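Local structure of uncharacterized HTH-type transcriptional regulator YydK (Bacillus subtilis subsp. subtilis, 3BWG) at residues 12-15 / 16-20; 28-32 / 33-37; 155-158 / 159-163. The protein probably binds DNA as a GntR-family transcription factor, pairing an N-terminal winged helix-turn-helix domain with a C-terminal UTRA domain. One frame throughout, in Å; residues are numbered along the deposited sequence.

Contact 1. Residues 12-15 / 16-20; sequences TEIE and TYIEE
I14 and I18 meet one turn apart on helix 6-20, the first helix of the winged helix-turn-helix domain of this GntR-family protein. They form the packed side of the contact. The branch methyl CG2 of I14 lies 4.4 Å from CD1 of I18, so the two isoleucines touch loosely by themselves. Their burial comes from what lies beyond. I14 rests on F39 of helix 32-39 and on L53 of helix 43-55, and I18 rests on L29 and K71. I18 CG1 also sits 3.5 Å from the carbonyl O of I14. That same O takes the backbone N of I18 at 3.0 Å.

Y17 starts beside this seam and leaves it. Its CB is 3.3 Å from I14 O. CG stands anti to the backbone N (chi1 176°), which carries the ring off the helix towards L23 and P30, and it stacks on H21.

The outer side is polar and more open. T16 and E19 are exposed there. E19 bends back at its second torsion (chi2 35°). This brings E19 OE2 to 2.8 Å from E15 O, although the two are both acceptors and form no hydrogen bond. The approach is probably unfavourable. The carboxylates of E15 and E19 do not meet, and each has a long, weak ion pair elsewhere, with K56 and K71 respectively.

T16 is held more firmly. Its OG1 lies beside its own backbone N and turns back up the helix. Two donors of T16 therefore grip one acceptor: N binds T12 O at 3.0 Å with an N-H...O angle of 169°, and OG1 binds the same O at 3.1 Å, from the opposite face of the carbonyl plane.

Contact 2. Residues 28-32 / 33-37; sequences KLPVL and ETLMA
The carbonyl of V31 is the flat group that receives T34 and L35. T34 N sits above its plane, 2.8 Å from V31 O, well off the lone pairs. The N-H...O angle there is only 130°. L35 N comes nearly along the C=O axis, 3.2 Å from the same O, and its hydrogen bond is straighter at 162°. One oxygen thus accepts two backbone donors of the first helical turn. The puckered ring of P30 lies next to it. Its CB meets L35 CD2 at 3.6 Å and T34 CG2 at 3.8 Å. Y17 of helix 6-20 also packs on this proline.

V31 occupies the N-cap position of helix 32-39. This helix opens the predicted helix-turn-helix motif of the GntR-type domain. Valine has no polar side-chain atom to cap with. Separately, a water accepts from V31 N and also bonds T34 OG1 at 2.9 Å, so it links the two residues. V31 CG1 lies between the backbone N and the carbonyl carbon (chi1 81°), which sets it against T34 OG1 at 3.5 Å.

L35 is the buried member of the group. Its side chain crosses P30 at about a right angle. CD2 takes the proline CB, while CD1 lies 3.6 Å from P30 O. Beyond P30 it reaches I67 of strand 66-69 and I46 of helix 43-55. With an alanine here, P30 CB would probably lose its methyl partner, a gap would open beside it, and the contacts of this residue with I67 and I46 would be lost.

Further along, M36, a selenomethionine, gives its backbone N to L32 O at 2.9 Å. Its side chain runs past L32, and both touch I46. The modelled approach of its terminal methyl to the L32 side chain is too short to be trusted.

Contact 3. Residues 155-158 / 159-163; sequences EIVS and HSIFH
H159 binds back to E155 and I156 across the turn that joins helix 154-157 to helix 161-167 in the UTRA domain.

Two hydrogen bonds make the turn. H159 ND1 donates to E155 O at 2.8 Å, and E155 O sits off the ring edge, tilted 21° out of its plane. H159 N donates to I156 O at 3.0 Å, from well above the carbonyl plane. The carbonyl carbon of S158 lies over one face of the imidazole. S158 OG itself is bonded to N154 O. R128 on strand 123-132 binds the carbonyls of V157 and H159.

The apolar part lies deeper. The side chains of V157 and I161 lie alongside each other with the same heading, V157 CG2 3.7 Å from I161 CD1. V157 continues onto V99, L102 and V126 of the sheet.

S160 caps the next helix. Its OG accepts from H163 N in a weak bond of 3.4 Å.

The donor role of H159 ND1 means that it carries a hydrogen. E155 OE2, 5.0 Å from H159 ND1, may favour a charged imidazole, but the carboxylate does not touch the polar atoms of the ring.

In the fold
From the N terminus, contact 1 comes first, within helix 6-20. The chain then turns through a loop, and contact 2 marks its end, where helix 32-39 starts. These two touch: I18 CG1 packs on L29 CD2 at 3.7 Å and Y17 CE1 on P30 CD at 4.1 Å, tying helix 6-20 to the loop that leads into helix 32-39. Contact 3 follows much later, in the UTRA domain, where it closes the short turn between helices 154-157 and 161-167. Its nearest atoms are about 16 Å from contact 1 and about 27 Å from contact 2. All three are local and lie in series. None nests in or crosses another.

Contact 1. Residues 12-15 / 16-20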
ATOM      1  N   THR B  12     -21.308   6.053   8.528  1.00 43.72           N
ATOM      2  CA  THR B  12     -20.627   6.169   9.817  1.00 44.93           C
ATOM      3  C   THR B  12     -21.236   5.259  10.902  1.00 45.79           C
ATOM      4  O   THR B  12     -20.500   4.633  11.678  1.00 46.88           O
ATOM      5  CB  THR B  12     -20.514   7.658  10.255  1.00 45.58           C
ATOM      6  OG1 THR B  12     -19.514   8.306   9.457  1.00 44.79           O
ATOM      7  CG2 THR B  12     -20.162   7.810  11.756  1.00 45.93           C
ATOM      8  N   GLU B  13     -22.565   5.163  10.932  1.00 45.78           N
ATOM      9  CA  GLU B  13     -23.260   4.315  11.900  1.00 45.96           C
ATOM     10  C   GLU B  13     -22.978   2.830  11.640  1.00 45.60           C
ATOM     11  O   GLU B  13     -22.889   2.035  12.581  1.00 45.73           O
ATOM     12  CB  GLU B  13     -24.769   4.591  11.885  1.00 46.68           C
ATOM     13  CG  GLU B  13     -25.140   6.050  12.200  1.00 48.99           C
ATOM     14  CD  GLU B  13     -26.342   6.215  13.144  1.00 49.94           C
ATOM     15  OE1 GLU B  13     -27.385   5.554  12.924  1.00 50.98           O
ATOM     16  OE2 GLU B  13     -26.245   7.026  14.103  1.00 50.02           O
ATOM     17  N   ILE B  14     -22.849   2.475  10.359  1.00 43.58           N
ATOM     18  CA  ILE B  14     -22.443   1.127   9.931  1.00 43.77           C
ATOM     19  C   ILE B  14     -21.016   0.722  10.364  1.00 44.43           C
ATOM     20  O   ILE B  14     -20.830  -0.378  10.891  1.00 44.16           O
ATOM     21  CB  ILE B  14     -22.623   0.960   8.424  1.00 42.36           C
ATOM     22  CG1 ILE B  14     -24.099   0.751   8.115  1.00 40.35           C
ATOM     23  CG2 ILE B  14     -21.807  -0.215   7.911  1.00 43.26           C
ATOM     24  CD1 ILE B  14     -24.467   0.979   6.677  1.00 38.65           C
ATOM     25  N   GLU B  15     -20.032   1.604  10.144  1.00 44.81           N
ATOM     26  CA  GLU B  15     -18.705   1.480  10.767  1.00 45.82           C
ATOM     27  C   GLU B  15     -18.759   1.252  12.271  1.00 45.84           C
ATOM     28  O   GLU B  15     -18.119   0.341  12.757  1.00 45.18           O
ATOM     29  CB  GLU B  15     -17.872   2.720  10.493  1.00 48.52           C
ATOM     30  CG  GLU B  15     -17.046   2.623   9.226  1.00 52.23           C
ATOM     31  CD  GLU B  15     -16.665   3.978   8.663  1.00 54.35           C
ATOM     32  OE1 GLU B  15     -17.327   4.995   8.997  1.00 55.95           O
ATOM     33  OE2 GLU B  15     -15.698   4.021   7.866  1.00 56.74           O
ATOM     34  N   THR B  16     -19.520   2.093  12.994  1.00 44.77           N
ATOM     35  CA  THR B  16     -19.770   1.941  14.445  1.00 44.81           C
ATOM     36  C   THR B  16     -20.338   0.570  14.816  1.00 45.01           C
ATOM     37  O   THR B  16     -19.902  -0.054  15.801  1.00 45.95           O
ATOM     38  CB  THR B  16     -20.767   3.027  14.980  1.00 43.57           C
ATOM     39  OG1 THR B  16     -20.211   4.328  14.780  1.00 42.74           O
ATOM     40  CG2 THR B  16     -21.092   2.825  16.483  1.00 42.86           C
ATOM     41  N   TYR B  17     -21.330   0.128  14.050  1.00 44.61           N
ATOM     42  CA  TYR B  17     -21.878  -1.210  14.198  1.00 45.43           C
ATOM     43  C   TYR B  17     -20.787  -2.307  14.082  1.00 46.62           C
ATOM     44  O   TYR B  17     -20.798  -3.282  14.841  1.00 45.12           O
ATOM     45  CB  TYR B  17     -22.995  -1.429  13.174  1.00 45.36           C
ATOM     46  CG  TYR B  17     -23.552  -2.834  13.197  1.00 45.66           C
ATOM     47  CD1 TYR B  17     -22.926  -3.868  12.464  1.00 44.84           C
ATOM     48  CD2 TYR B  17     -24.683  -3.149  13.982  1.00 45.27           C
ATOM     49  CE1 TYR B  17     -23.424  -5.174  12.486  1.00 44.98           C
ATOM     50  CE2 TYR B  17     -25.197  -4.449  14.005  1.00 45.27           C
ATOM     51  CZ  TYR B  17     -24.558  -5.460  13.258  1.00 45.53           C
ATOM     52  OH  TYR B  17     -25.047  -6.741  13.280  1.00 44.85           O
ATOM     53  N   ILE B  18     -19.869  -2.133  13.119  1.00 47.54           N
ATOM     54  CA  ILE B  18     -18.747  -3.054  12.866  1.00 47.71           C
ATOM     55  C   ILE B  18     -17.804  -3.138  14.091  1.00 48.09           C
ATOM     56  O   ILE B  18     -17.496  -4.242  14.587  1.00 46.95           O
ATOM     57  CB  ILE B  18     -17.983  -2.643  11.551  1.00 47.79           C
ATOM     58  CG1 ILE B  18     -18.723  -3.130  10.298  1.00 46.77           C
ATOM     59  CG2 ILE B  18     -16.550  -3.167  11.541  1.00 49.76           C
ATOM     60  CD1 ILE B  18     -18.206  -2.514   8.957  1.00 46.20           C
ATOM     61  N   GLU B  19     -17.367  -1.960  14.558  1.00 48.52           N
ATOM     62  CA  GLU B  19     -16.581  -1.785  15.791  1.00 49.68           C
ATOM     63  C   GLU B  19     -17.257  -2.436  16.994  1.00 48.17           C
ATOM     64  O   GLU B  19     -16.657  -3.268  17.682  1.00 46.66           O
ATOM     65  CB  GLU B  19     -16.390  -0.292  16.097  1.00 51.89           C
ATOM     66  CG  GLU B  19     -15.109   0.356  15.584  1.00 55.54           C
ATOM     67  CD  GLU B  19     -14.609  -0.180  14.239  1.00 57.95           C
ATOM     68  OE1 GLU B  19     -13.414  -0.558  14.206  1.00 59.03           O
ATOM     69  OE2 GLU B  19     -15.376  -0.218  13.221  1.00 58.96           O
ATOM     70  N   GLU B  20     -18.515  -2.073  17.220  1.00 47.05           N
ATOM     71  CA  GLU B  20     -19.207  -2.477  18.446  1.00 47.67           C
ATOM     72  C   GLU B  20     -19.431  -3.965  18.502  1.00 47.32           C
ATOM     73  O   GLU B  20     -19.279  -4.576  19.553  1.00 47.97           O
ATOM     74  CB  GLU B  20     -20.542  -1.764  18.592  1.00 47.24           C
ATOM     75  CG  GLU B  20     -20.400  -0.315  18.942  1.00 48.00           C
ATOM     76  CD  GLU B  20     -21.743   0.333  19.160  1.00 48.70           C
ATOM     77  OE1 GLU B  20     -21.878   1.015  20.201  1.00 49.79           O
ATOM     78  OE2 GLU B  20     -22.658   0.149  18.307  1.00 48.47           O
TER

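Contact 2. Residues 28-32 / 33-37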
ATOM      1  N   LYS B  28     -20.197 -11.337   7.697  1.00 39.84           N
ATOM      2  CA  LYS B  28     -21.270 -10.891   6.843  1.00 41.81           C
ATOM      3  C   LYS B  28     -21.987  -9.760   7.567  1.00 42.76           C
ATOM      4  O   LYS B  28     -22.271  -9.863   8.769  1.00 43.26           O
ATOM      5  CB  LYS B  28     -22.235 -12.059   6.611  1.00 42.48           C
ATOM      6  CG  LYS B  28     -23.043 -11.980   5.326  1.00 42.73           C
ATOM      7  CD  LYS B  28     -23.956 -13.189   5.188  1.00 42.36           C
ATOM      8  CE  LYS B  28     -24.902 -13.025   4.017  1.00 42.58           C
ATOM      9  NZ  LYS B  28     -25.244 -11.600   3.822  1.00 42.73           N
ATOM     10  N   LEU B  29     -22.259  -8.675   6.854  1.00 42.84           N
ATOM     11  CA  LEU B  29     -23.111  -7.608   7.394  1.00 43.44           C
ATOM     12  C   LEU B  29     -24.609  -7.880   7.146  1.00 43.02           C
ATOM     13  O   LEU B  29     -24.969  -8.761   6.342  1.00 42.75           O
ATOM     14  CB  LEU B  29     -22.682  -6.248   6.820  1.00 45.34           C
ATOM     15  CG  LEU B  29     -21.314  -5.899   7.418  1.00 47.13           C
ATOM     16  CD1 LEU B  29     -20.240  -5.510   6.368  1.00 47.90           C
ATOM     17  CD2 LEU B  29     -21.457  -4.840   8.493  1.00 48.47           C
ATOM     18  N   PRO B  30     -25.494  -7.154   7.862  1.00 42.82           N
ATOM     19  CA  PRO B  30     -26.923  -7.229   7.549  1.00 41.73           C
ATOM     20  C   PRO B  30     -27.188  -7.060   6.049  1.00 41.25           C
ATOM     21  O   PRO B  30     -26.494  -6.293   5.370  1.00 39.78           O
ATOM     22  CB  PRO B  30     -27.504  -6.058   8.334  1.00 42.07           C
ATOM     23  CG  PRO B  30     -26.634  -5.976   9.539  1.00 42.93           C
ATOM     24  CD  PRO B  30     -25.238  -6.266   9.012  1.00 42.67           C
ATOM     25  N   VAL B  31     -28.184  -7.793   5.556  1.00 40.79           N
ATOM     26  CA  VAL B  31     -28.591  -7.756   4.156  1.00 40.94           C
ATOM     27  C   VAL B  31     -29.281  -6.416   3.806  1.00 40.23           C
ATOM     28  O   VAL B  31     -29.772  -5.733   4.691  1.00 39.57           O
ATOM     29  CB  VAL B  31     -29.426  -9.031   3.817  1.00 41.51           C
ATOM     30  CG1 VAL B  31     -30.906  -8.899   4.252  1.00 41.49           C
ATOM     31  CG2 VAL B  31     -29.315  -9.375   2.361  1.00 43.60           C
ATOM     32  N   LEU B  32     -29.293  -6.028   2.530  1.00 40.47           N
ATOM     33  CA  LEU B  32     -29.860  -4.734   2.112  1.00 41.91           C
ATOM     34  C   LEU B  32     -31.163  -4.341   2.845  1.00 41.36           C
ATOM     35  O   LEU B  32     -31.258  -3.252   3.417  1.00 41.98           O
ATOM     36  CB  LEU B  32     -30.120  -4.719   0.600  1.00 43.70           C
ATOM     37  CG  LEU B  32     -29.588  -3.542  -0.242  1.00 45.17           C
ATOM     38  CD1 LEU B  32     -29.812  -3.788  -1.747  1.00 45.29           C
ATOM     39  CD2 LEU B  32     -30.153  -2.196   0.140  1.00 44.05           C
ATOM     40  N   GLU B  33     -32.159  -5.223   2.801  1.00 40.17           N
ATOM     41  CA  GLU B  33     -33.468  -4.939   3.366  1.00 40.40           C
ATOM     42  C   GLU B  33     -33.419  -4.701   4.877  1.00 38.81           C
ATOM     43  O   GLU B  33     -34.245  -3.972   5.408  1.00 38.67           O
ATOM     44  CB  GLU B  33     -34.464  -6.054   3.022  1.00 42.34           C
ATOM     45  CG  GLU B  33     -35.102  -5.941   1.607  1.00 45.25           C
ATOM     46  CD  GLU B  33     -36.341  -5.000   1.517  1.00 46.68           C
ATOM     47  OE1 GLU B  33     -36.800  -4.735   0.371  1.00 47.50           O
ATOM     48  OE2 GLU B  33     -36.858  -4.530   2.563  1.00 47.05           O
ATOM     49  N   THR B  34     -32.443  -5.302   5.563  1.00 38.59           N
ATOM     50  CA  THR B  34     -32.255  -5.098   7.025  1.00 37.20           C
ATOM     51  C   THR B  34     -31.715  -3.700   7.328  1.00 36.30           C
ATOM     52  O   THR B  34     -32.169  -3.021   8.250  1.00 35.59           O
ATOM     53  CB  THR B  34     -31.350  -6.175   7.617  1.00 36.96           C
ATOM     54  OG1 THR B  34     -31.909  -7.452   7.303  1.00 37.90           O
ATOM     55  CG2 THR B  34     -31.239  -6.038   9.156  1.00 36.40           C
ATOM     56  N   LEU B  35     -30.774  -3.269   6.499  1.00 36.62           N
ATOM     57  CA  LEU B  35     -30.198  -1.937   6.592  1.00 36.79           C
ATOM     58  C   LEU B  35     -31.212  -0.862   6.277  1.00 36.61           C
ATOM     59  O   LEU B  35     -31.315   0.126   7.010  1.00 37.15           O
ATOM     60  CB  LEU B  35     -28.972  -1.816   5.671  1.00 36.89           C
ATOM     61  CG  LEU B  35     -27.830  -2.792   5.975  1.00 36.53           C
ATOM     62  CD1 LEU B  35     -26.747  -2.754   4.856  1.00 34.92           C
ATOM     63  CD2 LEU B  35     -27.258  -2.540   7.400  1.00 36.20           C
HETATM   64  N   MSE B  36     -31.965  -1.044   5.190  1.00 37.22           N
HETATM   65  CA  MSE B  36     -33.060  -0.134   4.877  1.00 38.02           C
HETATM   66  C   MSE B  36     -33.968   0.016   6.075  1.00 37.33           C
HETATM   67  O   MSE B  36     -34.241   1.124   6.499  1.00 36.62           O
HETATM   68  CB  MSE B  36     -33.881  -0.637   3.701  1.00 38.21           C
HETATM   69  CG  MSE B  36     -33.177  -0.457   2.378  1.00 40.36           C
HETATM   70 SE   MSE B  36     -34.183  -1.449   1.056  0.80 42.52          SE
HETATM   71  CE  MSE B  36     -33.099  -2.972   0.739  1.00 42.95           C
ATOM     72  N   ALA B  37     -34.404  -1.110   6.639  1.00 38.13           N
ATOM     73  CA  ALA B  37     -35.403  -1.103   7.709  1.00 38.59           C
ATOM     74  C   ALA B  37     -34.810  -0.421   8.926  1.00 39.77           C
ATOM     75  O   ALA B  37     -35.432   0.455   9.509  1.00 38.01           O
ATOM     76  CB  ALA B  37     -35.847  -2.509   8.036  1.00 38.28           C
TER
HETATM   77  O   HOH W   1     -29.859  -9.420   7.734  1.00 45.34           O

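Contact 3. Residues 155-158 / 159-163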
ATOM      1  N   GLU B 155       3.331  25.728  15.565  1.00 39.71           N
ATOM      2  CA  GLU B 155       2.119  25.022  15.988  1.00 40.86           C
ATOM      3  C   GLU B 155       1.607  23.992  14.958  1.00 40.71           C
ATOM      4  O   GLU B 155       1.309  22.846  15.302  1.00 38.86           O
ATOM      5  CB  GLU B 155       1.020  26.007  16.386  1.00 40.49           C
ATOM      6  CG  GLU B 155      -0.310  25.328  16.684  1.00 42.81           C
ATOM      7  CD  GLU B 155      -1.345  26.238  17.307  1.00 42.98           C
ATOM      8  OE1 GLU B 155      -1.072  27.434  17.557  1.00 43.39           O
ATOM      9  OE2 GLU B 155      -2.449  25.741  17.579  1.00 44.57           O
ATOM     10  N   ILE B 156       1.510  24.405  13.698  1.00 40.49           N
ATOM     11  CA  ILE B 156       1.051  23.508  12.636  1.00 41.07           C
ATOM     12  C   ILE B 156       1.956  22.262  12.550  1.00 41.52           C
ATOM     13  O   ILE B 156       1.479  21.132  12.516  1.00 42.07           O
ATOM     14  CB  ILE B 156       1.006  24.253  11.271  1.00 40.63           C
ATOM     15  CG1 ILE B 156      -0.092  25.329  11.281  1.00 39.85           C
ATOM     16  CG2 ILE B 156       0.805  23.284  10.136  1.00 41.09           C
ATOM     17  CD1 ILE B 156       0.131  26.462  10.264  1.00 39.25           C
ATOM     18  N   VAL B 157       3.264  22.506  12.509  1.00 41.42           N
ATOM     19  CA  VAL B 157       4.309  21.498  12.315  1.00 41.46           C
ATOM     20  C   VAL B 157       4.546  20.579  13.554  1.00 43.36           C
ATOM     21  O   VAL B 157       5.101  19.500  13.433  1.00 43.41           O
ATOM     22  CB  VAL B 157       5.586  22.229  11.877  1.00 42.05           C
ATOM     23  CG1 VAL B 157       6.755  21.448  12.177  1.00 44.12           C
ATOM     24  CG2 VAL B 157       5.513  22.611  10.349  1.00 40.51           C
ATOM     25  N   SER B 158       4.100  20.982  14.736  1.00 43.18           N
ATOM     26  CA  SER B 158       4.046  20.023  15.840  1.00 44.87           C
ATOM     27  C   SER B 158       2.749  19.223  15.884  1.00 46.05           C
ATOM     28  O   SER B 158       2.616  18.323  16.693  1.00 46.91           O
ATOM     29  CB  SER B 158       4.357  20.640  17.189  1.00 43.79           C
ATOM     30  OG  SER B 158       3.856  21.909  17.275  1.00 44.18           O
ATOM     31  N   HIS B 159       1.810  19.525  14.992  1.00 46.65           N
ATOM     32  CA  HIS B 159       0.603  18.711  14.882  1.00 47.73           C
ATOM     33  C   HIS B 159       0.466  18.018  13.516  1.00 47.78           C
ATOM     34  O   HIS B 159       1.437  17.453  13.018  1.00 47.82           O
ATOM     35  CB  HIS B 159      -0.608  19.543  15.299  1.00 48.80           C
ATOM     36  CG  HIS B 159      -0.516  20.010  16.714  1.00 50.75           C
ATOM     37  ND1 HIS B 159      -0.139  21.293  17.057  1.00 51.47           N
ATOM     38  CD2 HIS B 159      -0.687  19.343  17.886  1.00 51.02           C
ATOM     39  CE1 HIS B 159      -0.116  21.404  18.376  1.00 51.59           C
ATOM     40  NE2 HIS B 159      -0.436  20.234  18.901  1.00 50.24           N
ATOM     41  N   SER B 160      -0.716  18.074  12.911  1.00 47.98           N
ATOM     42  CA  SER B 160      -0.938  17.528  11.571  1.00 46.70           C
ATOM     43  C   SER B 160      -0.810  18.598  10.498  1.00 45.01           C
ATOM     44  O   SER B 160      -1.681  19.470  10.325  1.00 45.74           O
ATOM     45  CB  SER B 160      -2.297  16.836  11.469  1.00 48.41           C
ATOM     46  OG  SER B 160      -2.371  16.155  10.228  1.00 51.79           O
ATOM     47  N   ILE B 161       0.284  18.533   9.757  1.00 43.58           N
ATOM     48  CA  ILE B 161       0.507  19.492   8.678  1.00 42.87           C
ATOM     49  C   ILE B 161      -0.595  19.347   7.580  1.00 42.19           C
ATOM     50  O   ILE B 161      -1.107  20.334   7.092  1.00 40.60           O
ATOM     51  CB  ILE B 161       1.979  19.333   8.096  1.00 42.43           C
ATOM     52  CG1 ILE B 161       3.007  19.599   9.215  1.00 42.96           C
ATOM     53  CG2 ILE B 161       2.218  20.248   6.856  1.00 42.96           C
ATOM     54  CD1 ILE B 161       4.449  19.376   8.841  1.00 41.12           C
ATOM     55  N   PHE B 162      -0.956  18.108   7.229  1.00 43.11           N
ATOM     56  CA  PHE B 162      -1.983  17.842   6.214  1.00 44.17           C
ATOM     57  C   PHE B 162      -3.324  18.356   6.632  1.00 44.43           C
ATOM     58  O   PHE B 162      -4.097  18.796   5.783  1.00 41.13           O
ATOM     59  CB  PHE B 162      -2.109  16.353   5.928  1.00 47.73           C
ATOM     60  CG  PHE B 162      -1.032  15.820   5.013  1.00 49.86           C
ATOM     61  CD1 PHE B 162       0.041  16.610   4.624  1.00 50.23           C
ATOM     62  CD2 PHE B 162      -1.045  14.514   4.614  1.00 52.81           C
ATOM     63  CE1 PHE B 162       1.040  16.126   3.816  1.00 51.69           C
ATOM     64  CE2 PHE B 162      -0.011  14.023   3.793  1.00 52.61           C
ATOM     65  CZ  PHE B 162       1.007  14.846   3.399  1.00 51.13           C
ATOM     66  N   HIS B 163      -3.599  18.293   7.939  1.00 43.90           N
ATOM     67  CA  HIS B 163      -4.794  18.939   8.453  1.00 44.71           C
ATOM     68  C   HIS B 163      -4.874  20.419   8.110  1.00 43.74           C
ATOM     69  O   HIS B 163      -5.917  20.851   7.666  1.00 45.45           O
ATOM     70  CB  HIS B 163      -5.029  18.722   9.957  1.00 46.47           C
ATOM     71  CG  HIS B 163      -6.338  19.299  10.423  1.00 48.30           C
ATOM     72  ND1 HIS B 163      -7.537  18.637  10.263  1.00 48.81           N
ATOM     73  CD2 HIS B 163      -6.642  20.507  10.964  1.00 48.96           C
ATOM     74  CE1 HIS B 163      -8.521  19.393  10.727  1.00 49.02           C
ATOM     75  NE2 HIS B 163      -8.008  20.540  11.143  1.00 49.07           N
TER